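Local structure of A putative transcriptional regulator (Rhodococcus sp., 2HKU) at residues E31-H36 with R65-V70. The protein is probably a TetR-family transcriptional regulator that binds DNA through an N-terminal helix-turn-helix domain. Numbering follows the deposited sequence.
Sequences ELFLEH and RLFVEV
Phe-33 of helix 21-36 reaches across to Phe-67 of helix 63-87 and carries the contact from its side. With CG anti to the carbonyl carbon (chi1 -73°), the Phe-33 ring is placed under the edge of Phe-67. Phe-67 sets this edge against one face of the ring. Phe-67 CD1 stands 3.5 Å above the plane of the Phe-33 ring, over its centre. The planes meet at 79° and the centroids are 4.9 Å apart, a T-shaped pair. The CE2 of Phe-33 also comes 3.7 Å from CA of Phe-67, so the ring touches the opposing backbone. At the rim, CG1 of Val-70 lies in the ring plane, 3.9 Å from CD2 of Phe-33. Leu-66 CG approaches CE2 of Phe-33 at 4.3 Å. Val-40 and Ile-45 also pack on Phe-33. With an alanine in place of Phe-33, the edge of Phe-67 would probably lose the face it packs on, and a gap would be likely to open beside Val-70. Further on, Leu-34 turns to Leu-113 of helix 108-120. The two helix segments cross at -81° within the predicted DNA-binding domain. The contact is wholly apolar and buried, so shape and aromatic packing hold the first helix of this domain against helix 63-87.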
loop_
_atom_site.group_PDB
_atom_site.type_symbol
_atom_site.label_atom_id
_atom_site.label_comp_id
_atom_site.label_asym_id
_atom_site.label_seq_id
_atom_site.Cartn_x
_atom_site.Cartn_y
_atom_site.Cartn_z
ATOM N N GLU A 31 18.120 8.925 8.406
ATOM C CA GLU A 31 18.940 8.419 7.288
ATOM C C GLU A 31 18.980 6.898 7.246
ATOM O O GLU A 31 18.886 6.295 6.194
ATOM C CB GLU A 31 20.408 8.916 7.386
ATOM C CG GLU A 31 21.041 8.843 5.944
ATOM C CD GLU A 31 22.572 9.090 5.880
ATOM O OE1 GLU A 31 23.171 9.465 6.948
ATOM O OE2 GLU A 31 23.161 8.873 4.763
ATOM N N LEU A 32 19.207 6.317 8.404
ATOM C CA LEU A 32 19.487 4.869 8.513
ATOM C C LEU A 32 18.239 4.065 8.262
ATOM O O LEU A 32 18.294 3.069 7.550
ATOM C CB LEU A 32 20.064 4.519 9.885
ATOM C CG LEU A 32 21.569 4.876 9.927
ATOM C CD1 LEU A 32 22.064 4.989 11.298
ATOM C CD2 LEU A 32 22.442 3.841 9.167
ATOM N N PHE A 33 17.113 4.507 8.851
ATOM C CA PHE A 33 15.774 3.910 8.567
ATOM C C PHE A 33 15.317 4.020 7.117
ATOM O O PHE A 33 14.702 3.055 6.536
ATOM C CB PHE A 33 14.673 4.528 9.500
ATOM C CG PHE A 33 14.757 4.063 10.957
ATOM C CD1 PHE A 33 15.263 2.772 11.276
ATOM C CD2 PHE A 33 14.303 4.884 12.018
ATOM C CE1 PHE A 33 15.335 2.361 12.612
ATOM C CE2 PHE A 33 14.381 4.482 13.320
ATOM C CZ PHE A 33 14.874 3.233 13.634
ATOM N N LEU A 34 15.545 5.192 6.509
ATOM C CA LEU A 34 15.167 5.336 5.108
ATOM C C LEU A 34 15.914 4.375 4.194
ATOM O O LEU A 34 15.372 3.889 3.218
ATOM C CB LEU A 34 15.356 6.771 4.594
ATOM C CG LEU A 34 14.289 7.827 4.942
ATOM C CD1 LEU A 34 14.866 9.248 4.536
ATOM C CD2 LEU A 34 13.056 7.578 4.196
ATOM N N GLU A 35 17.144 4.087 4.542
ATOM C CA GLU A 35 17.997 3.241 3.738
ATOM C C GLU A 35 17.769 1.758 4.024
ATOM O O GLU A 35 17.643 0.953 3.088
ATOM C CB GLU A 35 19.440 3.622 4.035
ATOM C CG GLU A 35 20.359 2.841 3.129
ATOM C CD GLU A 35 21.788 3.335 3.112
ATOM O OE1 GLU A 35 22.144 4.235 3.929
ATOM O OE2 GLU A 35 22.574 2.777 2.288
ATOM N N HIS A 36 17.736 1.380 5.308
ATOM C CA HIS A 36 17.776 -0.073 5.685
ATOM C C HIS A 36 16.590 -0.618 6.440
ATOM O O HIS A 36 16.509 -1.834 6.669
ATOM C CB HIS A 36 19.078 -0.421 6.436
ATOM C CG HIS A 36 20.300 -0.150 5.614
ATOM N ND1 HIS A 36 20.610 -0.880 4.478
ATOM C CD2 HIS A 36 21.255 0.799 5.732
ATOM C CE1 HIS A 36 21.711 -0.384 3.941
ATOM N NE2 HIS A 36 22.115 0.638 4.677
ATOM N N ARG A 65 8.865 3.804 18.867
ATOM C CA ARG A 65 8.392 5.130 18.820
ATOM C C ARG A 65 9.296 6.092 18.008
ATOM O O ARG A 65 8.778 6.897 17.239
ATOM C CB ARG A 65 8.215 5.697 20.205
ATOM C CG ARG A 65 7.800 7.139 20.114
ATOM C CD ARG A 65 7.173 7.521 21.438
ATOM N NE ARG A 65 5.737 7.769 21.346
ATOM C CZ ARG A 65 5.199 8.952 21.051
ATOM N NH1 ARG A 65 3.882 9.073 21.017
ATOM N NH2 ARG A 65 5.976 10.006 20.795
ATOM N N LEU A 66 10.609 6.020 18.195
ATOM C CA LEU A 66 11.529 6.699 17.217
ATOM C C LEU A 66 11.223 6.357 15.731
ATOM O O LEU A 66 11.114 7.258 14.926
ATOM C CB LEU A 66 13.005 6.453 17.531
ATOM C CG LEU A 66 14.132 7.135 16.688
ATOM C CD1 LEU A 66 14.021 8.624 16.599
ATOM C CD2 LEU A 66 15.490 6.741 17.222
ATOM N N PHE A 67 11.041 5.059 15.411
ATOM C CA PHE A 67 10.786 4.611 14.075
ATOM C C PHE A 67 9.481 5.225 13.552
ATOM O O PHE A 67 9.462 5.770 12.450
ATOM C CB PHE A 67 10.595 3.074 14.018
ATOM C CG PHE A 67 10.421 2.570 12.605
ATOM C CD1 PHE A 67 11.532 2.537 11.743
ATOM C CD2 PHE A 67 9.206 2.284 12.122
ATOM C CE1 PHE A 67 11.424 2.114 10.447
ATOM C CE2 PHE A 67 9.052 1.802 10.830
ATOM C CZ PHE A 67 10.121 1.719 9.985
ATOM N N VAL A 68 8.377 5.094 14.320
ATOM C CA VAL A 68 7.146 5.671 13.823
ATOM C C VAL A 68 7.257 7.222 13.677
ATOM O O VAL A 68 6.755 7.798 12.692
ATOM C CB VAL A 68 5.876 5.206 14.709
ATOM C CG1 VAL A 68 4.622 5.933 14.248
ATOM C CG2 VAL A 68 5.733 3.714 14.623
ATOM N N GLU A 69 7.866 7.917 14.645
ATOM C CA GLU A 69 7.930 9.363 14.481
ATOM C C GLU A 69 8.736 9.715 13.230
ATOM O O GLU A 69 8.325 10.569 12.445
ATOM C CB GLU A 69 8.587 10.051 15.667
ATOM C CG GLU A 69 7.658 10.175 16.818
ATOM C CD GLU A 69 8.247 11.005 17.905
ATOM O OE1 GLU A 69 9.148 11.852 17.654
ATOM O OE2 GLU A 69 7.796 10.783 19.002
ATOM N N VAL A 70 9.882 9.055 13.054
ATOM C CA VAL A 70 10.717 9.255 11.852
ATOM C C VAL A 70 9.917 9.021 10.563
ATOM O O VAL A 70 10.065 9.795 9.544
ATOM C CB VAL A 70 11.990 8.320 11.924
ATOM C CG1 VAL A 70 12.646 8.118 10.586
ATOM C CG2 VAL A 70 12.993 8.823 12.992
#